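Local coordinates for protein endo-pectate lyase (Erwinia chrysanthemi, PDB 3B4N) that catalyses the eliminative, calcium-dependent cleavage of polygalacturonate and probably also of pectins across a wide range of methyl esterification, at residues S27-V32 with I188-C193; G36-E41 with V161-I166; A211-D216 with G220-V225. One frame throughout, in Å; residues are numbered along the deposited sequence. Where two conformers were deposited one is given.

Contact 1. Residues S27-V32 with I188-C193. With CA (calcium ion), chain C.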
# COMPACT_ATOMS: atom_id res chain seq x y z
N SER A 27 5.44 -7.15 -10.28
CA SER A 27 6.10 -5.87 -10.52
C SER A 27 7.60 -6.05 -10.31
O SER A 27 8.03 -6.51 -9.26
CB SER A 27 5.58 -4.77 -9.60
OG SER A 27 6.16 -3.53 -9.98
N GLN A 28 8.40 -5.68 -11.31
CA GLN A 28 9.84 -5.82 -11.19
C GLN A 28 10.49 -4.52 -10.71
O GLN A 28 10.27 -3.46 -11.30
CB GLN A 28 10.42 -6.21 -12.55
CG GLN A 28 9.70 -7.38 -13.21
CD GLN A 28 10.28 -7.73 -14.56
OE1 GLN A 28 11.44 -8.13 -14.67
NE2 GLN A 28 9.48 -7.60 -15.61
N LYS A 29 11.29 -4.60 -9.65
CA LYS A 29 11.97 -3.43 -9.09
C LYS A 29 13.35 -3.76 -8.52
O LYS A 29 13.47 -4.54 -7.58
CB LYS A 29 11.12 -2.81 -7.97
CG LYS A 29 9.79 -2.18 -8.41
CD LYS A 29 9.99 -0.83 -9.08
CE LYS A 29 9.58 -0.87 -10.54
NZ LYS A 29 8.19 -1.38 -10.68
N SER A 30 14.39 -3.15 -9.08
CA SER A 30 15.76 -3.35 -8.60
C SER A 30 16.19 -4.82 -8.49
O SER A 30 16.66 -5.26 -7.43
CB SER A 30 15.93 -2.67 -7.24
OG SER A 30 17.26 -2.76 -6.77
N ASP A 31 16.05 -5.55 -9.59
CA ASP A 31 16.40 -6.98 -9.68
C ASP A 31 15.64 -7.87 -8.72
O ASP A 31 16.08 -8.98 -8.39
CB ASP A 31 17.90 -7.17 -9.47
CG ASP A 31 18.69 -6.73 -10.67
OD1 ASP A 31 19.91 -6.64 -10.55
OD2 ASP A 31 18.08 -6.49 -11.73
N VAL A 32 14.50 -7.38 -8.27
CA VAL A 32 13.65 -8.12 -7.36
C VAL A 32 12.29 -8.18 -8.04
O VAL A 32 11.81 -7.19 -8.59
CB VAL A 32 13.52 -7.40 -6.00
CG1 VAL A 32 12.56 -8.14 -5.10
CG2 VAL A 32 14.89 -7.31 -5.34
N ILE A 188 -1.10 -2.02 -7.33
CA ILE A 188 0.32 -1.75 -7.53
C ILE A 188 0.47 -0.36 -8.12
O ILE A 188 -0.13 -0.07 -9.15
CB ILE A 188 0.95 -2.78 -8.48
CG1 ILE A 188 0.90 -4.17 -7.84
CG2 ILE A 188 2.39 -2.37 -8.82
CD1 ILE A 188 1.51 -5.27 -8.70
N TRP A 189 1.23 0.49 -7.45
CA TRP A 189 1.49 1.85 -7.93
C TRP A 189 2.93 1.82 -8.45
O TRP A 189 3.87 1.67 -7.68
CB TRP A 189 1.39 2.87 -6.79
CG TRP A 189 -0.01 3.11 -6.27
CD1 TRP A 189 -0.82 4.17 -6.57
CD2 TRP A 189 -0.72 2.33 -5.30
NE1 TRP A 189 -1.98 4.11 -5.83
CE2 TRP A 189 -1.95 2.99 -5.05
CE3 TRP A 189 -0.43 1.14 -4.61
CZ2 TRP A 189 -2.88 2.49 -4.14
CZ3 TRP A 189 -1.37 0.65 -3.70
CH2 TRP A 189 -2.58 1.33 -3.47
N GLU A 190 3.10 1.97 -9.76
CA GLU A 190 4.45 1.92 -10.35
C GLU A 190 5.35 3.11 -10.00
O GLU A 190 6.58 2.99 -10.01
CB GLU A 190 4.34 1.73 -11.87
CG GLU A 190 3.83 0.33 -12.29
CD GLU A 190 4.80 -0.80 -11.96
OE1 GLU A 190 6.03 -0.57 -11.95
OE2 GLU A 190 4.35 -1.95 -11.72
N ASP A 191 4.74 4.25 -9.69
CA ASP A 191 5.46 5.45 -9.26
C ASP A 191 4.37 6.40 -8.76
O ASP A 191 3.74 7.10 -9.55
CB ASP A 191 6.23 6.11 -10.41
CG ASP A 191 7.10 7.29 -9.93
OD1 ASP A 191 6.86 7.82 -8.83
OD2 ASP A 191 8.02 7.70 -10.68
N ILE A 192 4.15 6.41 -7.45
CA ILE A 192 3.14 7.26 -6.86
C ILE A 192 3.29 8.69 -7.37
O ILE A 192 4.40 9.21 -7.41
CB ILE A 192 3.28 7.29 -5.34
CG1 ILE A 192 2.97 5.91 -4.75
CG2 ILE A 192 2.36 8.36 -4.75
CD1 ILE A 192 3.32 5.80 -3.28
N CYS A 193 2.18 9.31 -7.76
CA CYS A 193 2.21 10.68 -8.22
C CYS A 193 1.99 11.59 -7.00
O CYS A 193 2.91 11.75 -6.19
CB CYS A 193 1.15 10.90 -9.31
SG CYS A 193 1.13 12.58 -10.00
CA CA C . 6.61 9.79 -7.55
O HOH W 1 5.62 11.27 -5.91
O HOH W 2 8.70 10.90 -7.32
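Strand 22-29 comes level with strand 181-189 at S27 and I188, whose CA atoms lie 7.7 Å apart, a separation bridged by side chains. S27 CB rests on I188 CG2 at 4.1 Å; beyond this apolar touch the contact centres on the E190 carboxylate. K29 NZ forms a salt bridge with E190 OE1 at 2.6 Å, while S27 OG donates to E190 OE2 at 3.0 Å. Both donors meet the carboxylate on the syn side, 21° out of its plane for the lysine and 25° for the serine, so they share the mouth between the two oxygens. A weak bond from K29 NZ to S27 OG closes the triangle. The lysine gets there by bending at chi2, chi3 and chi4, and E190 folds toward it at chi2 (-67°). R165 forms a second salt bridge at E190 OE2. The contact joins the N-terminal antiparallel sheet, consistent with a fibronectin type III-like domain, to the parallel beta-helix. E190 is probably kept ionised by two cations and a hydroxyl, and its place just before D191 and I192, which bind the calcium ion, is consistent with steadying the chain that leads into the metal site.

Contact 2. Residues G36-E41 with V161-I166. With EDO (1,2-ethanediol), chain G.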
# COMPACT_ATOMS: atom_id res chain seq x y z
N GLY A 36 2.09 -9.68 -5.88
CA GLY A 36 0.99 -9.19 -5.08
C GLY A 36 -0.24 -9.97 -5.53
O GLY A 36 -0.49 -10.10 -6.73
N TRP A 37 -1.00 -10.50 -4.58
CA TRP A 37 -2.19 -11.24 -4.97
C TRP A 37 -3.35 -10.93 -4.05
O TRP A 37 -3.17 -10.38 -2.97
CB TRP A 37 -1.93 -12.75 -4.97
CG TRP A 37 -1.52 -13.33 -3.63
CD1 TRP A 37 -2.34 -13.90 -2.69
CD2 TRP A 37 -0.21 -13.35 -3.08
NE1 TRP A 37 -1.61 -14.28 -1.59
CE2 TRP A 37 -0.30 -13.96 -1.80
CE3 TRP A 37 1.05 -12.93 -3.54
CZ2 TRP A 37 0.82 -14.14 -0.97
CZ3 TRP A 37 2.16 -13.11 -2.72
CH2 TRP A 37 2.04 -13.71 -1.45
N SER A 38 -4.54 -11.26 -4.52
CA SER A 38 -5.73 -11.12 -3.71
C SER A 38 -6.38 -12.50 -3.76
O SER A 38 -6.26 -13.22 -4.75
CB SER A 38 -6.69 -10.07 -4.26
OG SER A 38 -7.21 -10.44 -5.52
N THR A 39 -7.05 -12.88 -2.69
CA THR A 39 -7.73 -14.16 -2.66
C THR A 39 -9.00 -13.99 -1.85
O THR A 39 -9.04 -13.17 -0.93
CB THR A 39 -6.86 -15.29 -2.04
OG1 THR A 39 -7.57 -16.52 -2.10
CG2 THR A 39 -6.52 -14.98 -0.58
N ASP A 40 -10.04 -14.73 -2.21
CA ASP A 40 -11.28 -14.67 -1.45
C ASP A 40 -11.45 -15.95 -0.61
O ASP A 40 -12.54 -16.21 -0.09
CB ASP A 40 -12.49 -14.46 -2.36
CG ASP A 40 -12.53 -15.42 -3.52
OD1 ASP A 40 -11.94 -16.51 -3.41
OD2 ASP A 40 -13.16 -15.08 -4.54
N GLU A 41 -10.39 -16.74 -0.51
CA GLU A 41 -10.44 -17.95 0.32
C GLU A 41 -10.57 -17.44 1.76
O GLU A 41 -9.77 -16.62 2.20
CB GLU A 41 -9.17 -18.78 0.15
CG GLU A 41 -8.97 -19.85 1.23
CD GLU A 41 -10.17 -20.77 1.36
OE1 GLU A 41 -10.57 -21.07 2.51
OE2 GLU A 41 -10.71 -21.20 0.32
N VAL A 161 -11.93 -2.11 -4.55
CA VAL A 161 -11.32 -2.30 -5.86
C VAL A 161 -10.14 -3.23 -5.63
O VAL A 161 -9.44 -3.13 -4.62
CB VAL A 161 -10.85 -0.97 -6.49
CG1 VAL A 161 -9.77 -0.31 -5.63
CG2 VAL A 161 -10.32 -1.24 -7.89
N LYS A 162 -9.95 -4.19 -6.54
CA LYS A 162 -8.82 -5.09 -6.38
C LYS A 162 -8.14 -5.46 -7.68
O LYS A 162 -8.75 -5.38 -8.75
CB LYS A 162 -9.23 -6.36 -5.63
CG LYS A 162 -10.35 -7.16 -6.25
CD LYS A 162 -10.76 -8.28 -5.29
CE LYS A 162 -11.90 -9.12 -5.82
NZ LYS A 162 -12.31 -10.13 -4.80
N ASN A 163 -6.87 -5.82 -7.57
CA ASN A 163 -6.04 -6.25 -8.70
C ASN A 163 -5.94 -5.17 -9.77
O ASN A 163 -6.44 -5.33 -10.89
CB ASN A 163 -6.63 -7.52 -9.31
CG ASN A 163 -6.92 -8.58 -8.27
OD1 ASN A 163 -8.00 -9.18 -8.26
ND2 ASN A 163 -5.97 -8.82 -7.39
N LEU A 164 -5.28 -4.07 -9.44
CA LEU A 164 -5.15 -2.96 -10.36
C LEU A 164 -3.74 -2.41 -10.32
O LEU A 164 -3.12 -2.39 -9.27
CB LEU A 164 -6.13 -1.86 -9.96
CG LEU A 164 -6.15 -0.54 -10.75
CD1 LEU A 164 -6.67 -0.78 -12.16
CD2 LEU A 164 -7.05 0.46 -10.02
N ARG A 165 -3.24 -1.99 -11.48
CA ARG A 165 -1.91 -1.41 -11.56
C ARG A 165 -2.06 0.03 -12.03
O ARG A 165 -2.81 0.31 -12.96
CB ARG A 165 -1.03 -2.19 -12.55
CG ARG A 165 0.44 -1.74 -12.56
CD ARG A 165 1.17 -2.33 -13.76
NE ARG A 165 1.00 -3.78 -13.85
CZ ARG A 165 1.74 -4.67 -13.20
NH1 ARG A 165 1.48 -5.96 -13.34
NH2 ARG A 165 2.75 -4.28 -12.43
N ILE A 166 -1.34 0.92 -11.37
CA ILE A 166 -1.34 2.34 -11.70
C ILE A 166 -0.02 2.62 -12.40
O ILE A 166 1.05 2.37 -11.83
CB ILE A 166 -1.45 3.21 -10.43
CG1 ILE A 166 -2.66 2.78 -9.60
CG2 ILE A 166 -1.56 4.69 -10.82
CD1 ILE A 166 -3.99 2.87 -10.33
C1 EDO G . -9.53 -13.18 -5.79
O1 EDO G . -9.36 -12.01 -4.81
C2 EDO G . -10.23 -12.81 -7.10
O2 EDO G . -9.35 -11.74 -7.82
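S38 OG sits between a bound 1,2-ethanediol and the amide of N163. It is hydrogen-bonded to O1 of the diol at 2.8 Å, with either hydroxyl able to donate. From the other segment the amide of N163 closes in, its ND2 as modelled lying 2.8 Å from S38 OG, though the amide may be flipped. S38 CB points at the neighbouring segment, and OG takes the position between the backbone N and the carbonyl carbon (chi1 65°), which brings it up to the amide. The backbones stay well apart, with 7.0 Å between S38 CA and N163 CA. K162 leaves its own backbone the same way and then runs fully extended alongside the diol, passing S38 OG with its CD at 4.2 Å. Its NZ ends 5.0 Å from D40 OD2, opposite charges that may attract weakly but do not touch. Just past S38 the strand closes with an ST turn, in which E41 N donates to T39 OG1 at 3.2 Å and a nearly straight 166°. The diol, probably from the crystallisation liquor, is also hydrogen-bonded to T23 and D133, so it ties strand 22-29 into the same cluster. N163, with positive phi and psi, turns the corner between strands 160-162 and 164-166, with N186 of strand 181-189 close by, an arrangement consistent with the asparagine-bearing turn of pectate lyase beta-helices. This seam between N-terminal sheet and beta-helix is therefore small and polar, with a buried serine hydroxyl set against the asparagine of a corner and, in this crystal, a diol bonded to it.

Contact 3. Residues A211-D216 with G220-V225; sequences AHNAKD and GKPDKV. With CA (calcium ion), chain C.
P222 lies over one face of the N213 side-chain amide: the CB-CG edge of the proline ring sits above the amide carbon, with P222 CB 3.6 Å from N213 ND2, and the ring plane is inclined to the amide rather than stacked flat on it. The same edge presses on the backbone, P222 CG lying 3.4 Å from A214 O. The touching parts of the two segments run 120° apart, and no direct hydrogen bond joins them. With chi1 at -148°, N213 turns its amide under the proline while OD1 binds the calcium ion at 2.3 Å. That oxygen also accepts from A214 N at 3.0 Å, through a bent bond (136° at the hydrogen). ND2 donates to water 3, 2.9 Å away, and that water donates in turn to D223 O. On the metal side, water 2 is a calcium ligand that donates to A214 O at 2.8 Å and to G220 O at 2.6 Å, so it stitches the segments together at the ion. D191, I192 and Y218, the last from the loop between 216 and 220, supply the remaining protein ligands. The amide is thus fixed by metal at its oxygen, water at its nitrogen and proline over its face; the calcium probably polarises its C=O and strengthens ND2 as a donor, while ordered water carries the polar link across this surface loop.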
# COMPACT_ATOMS: atom_id res chain seq x y z
N ALA A 211 3.67 -0.39 -3.50
CA ALA A 211 3.71 1.00 -3.92
C ALA A 211 5.14 1.50 -4.06
O ALA A 211 5.90 1.55 -3.09
CB ALA A 211 2.95 1.88 -2.92
N HIS A 212 5.50 1.87 -5.27
CA HIS A 212 6.83 2.35 -5.56
C HIS A 212 6.87 3.87 -5.65
O HIS A 212 5.91 4.51 -6.06
CB HIS A 212 7.30 1.78 -6.90
CG HIS A 212 8.72 2.11 -7.23
ND1 HIS A 212 9.79 1.58 -6.55
CD2 HIS A 212 9.25 2.93 -8.18
CE1 HIS A 212 10.92 2.05 -7.06
NE2 HIS A 212 10.62 2.87 -8.05
N ASN A 213 7.97 4.45 -5.20
CA ASN A 213 8.16 5.88 -5.38
C ASN A 213 9.66 6.05 -5.57
O ASN A 213 10.43 5.17 -5.20
CB ASN A 213 7.64 6.72 -4.21
CG ASN A 213 7.13 8.08 -4.69
OD1 ASN A 213 7.40 8.48 -5.82
ND2 ASN A 213 6.40 8.79 -3.84
N ALA A 214 10.07 7.15 -6.16
CA ALA A 214 11.50 7.34 -6.39
C ALA A 214 11.91 8.78 -6.32
O ALA A 214 11.14 9.68 -6.67
CB ALA A 214 11.87 6.76 -7.75
N LYS A 215 13.13 9.01 -5.86
CA LYS A 215 13.65 10.36 -5.81
C LYS A 215 13.79 10.76 -7.28
O LYS A 215 14.26 9.97 -8.10
CB LYS A 215 15.01 10.38 -5.10
CG LYS A 215 15.72 11.73 -5.17
CD LYS A 215 16.91 11.78 -4.22
CE LYS A 215 16.48 12.07 -2.78
NZ LYS A 215 15.52 11.06 -2.22
N ASP A 216 13.36 11.97 -7.59
CA ASP A 216 13.43 12.50 -8.95
C ASP A 216 12.43 11.81 -9.89
O ASP A 216 12.52 11.94 -11.10
CB ASP A 216 14.86 12.37 -9.48
CG ASP A 216 15.10 13.18 -10.74
OD1 ASP A 216 14.48 14.26 -10.88
OD2 ASP A 216 15.91 12.75 -11.59
N GLY A 220 7.58 14.61 -8.40
CA GLY A 220 8.56 15.31 -7.58
C GLY A 220 9.09 14.51 -6.41
O GLY A 220 9.02 13.28 -6.41
N LYS A 221 9.62 15.20 -5.41
CA LYS A 221 10.17 14.54 -4.24
C LYS A 221 9.10 13.71 -3.53
O LYS A 221 8.01 14.20 -3.23
CB LYS A 221 10.75 15.58 -3.27
CG LYS A 221 11.24 14.98 -1.97
CD LYS A 221 12.17 15.93 -1.23
CE LYS A 221 11.50 17.24 -0.89
NZ LYS A 221 12.45 18.09 -0.10
N PRO A 222 9.40 12.43 -3.25
CA PRO A 222 8.45 11.54 -2.58
C PRO A 222 7.89 12.16 -1.31
O PRO A 222 8.63 12.67 -0.47
CB PRO A 222 9.28 10.30 -2.30
CG PRO A 222 10.21 10.25 -3.46
CD PRO A 222 10.65 11.71 -3.58
N ASP A 223 6.57 12.10 -1.17
CA ASP A 223 5.89 12.63 -0.00
C ASP A 223 5.07 11.49 0.60
O ASP A 223 5.57 10.37 0.71
CB ASP A 223 5.00 13.81 -0.42
CG ASP A 223 4.57 14.68 0.75
OD1 ASP A 223 4.82 14.32 1.92
OD2 ASP A 223 3.97 15.75 0.49
N LYS A 224 3.83 11.75 0.97
CA LYS A 224 3.04 10.69 1.58
C LYS A 224 2.45 9.66 0.62
O LYS A 224 2.19 9.95 -0.54
CB LYS A 224 1.92 11.29 2.44
CG LYS A 224 0.69 11.78 1.68
CD LYS A 224 1.00 12.93 0.73
CE LYS A 224 -0.29 13.51 0.17
NZ LYS A 224 -0.05 14.44 -0.97
N VAL A 225 2.26 8.46 1.14
CA VAL A 225 1.65 7.38 0.39
C VAL A 225 0.14 7.46 0.63
O VAL A 225 -0.65 7.53 -0.33
CB VAL A 225 2.17 6.00 0.86
CG1 VAL A 225 1.43 4.88 0.16
CG2 VAL A 225 3.67 5.91 0.56
CA CA C . 6.61 9.79 -7.55
O HOH W 3 6.17 8.19 -1.03
O HOH W 1 5.62 11.27 -5.91
O HOH W 2 8.70 10.90 -7.32

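How the contacts relate
Contacts 1 and 2 both dock the N-terminal sheet, through its neighbouring strands 22-29 and 32-39, on the beta-helix; contact 3 lies wholly within the beta-helix. Contact 2 is buried, contact 1 partly buried and contact 3 at the surface. Their chemistry differs accordingly: hydroxyl and amide around a bound diol with a lysine alongside, a charged carboxylate cluster, and a metal-and-water network beside a proline. Probable backbone hydrogen bonds link them in sequence, I166 N to I188 O (2.7 Å) between contacts 2 and 1, and H212 N to W189 O (2.9 Å) between contacts 1 and 3. Contacts 1 and 3 also share the calcium ion and two waters, whereas contacts 2 and 3 do not touch.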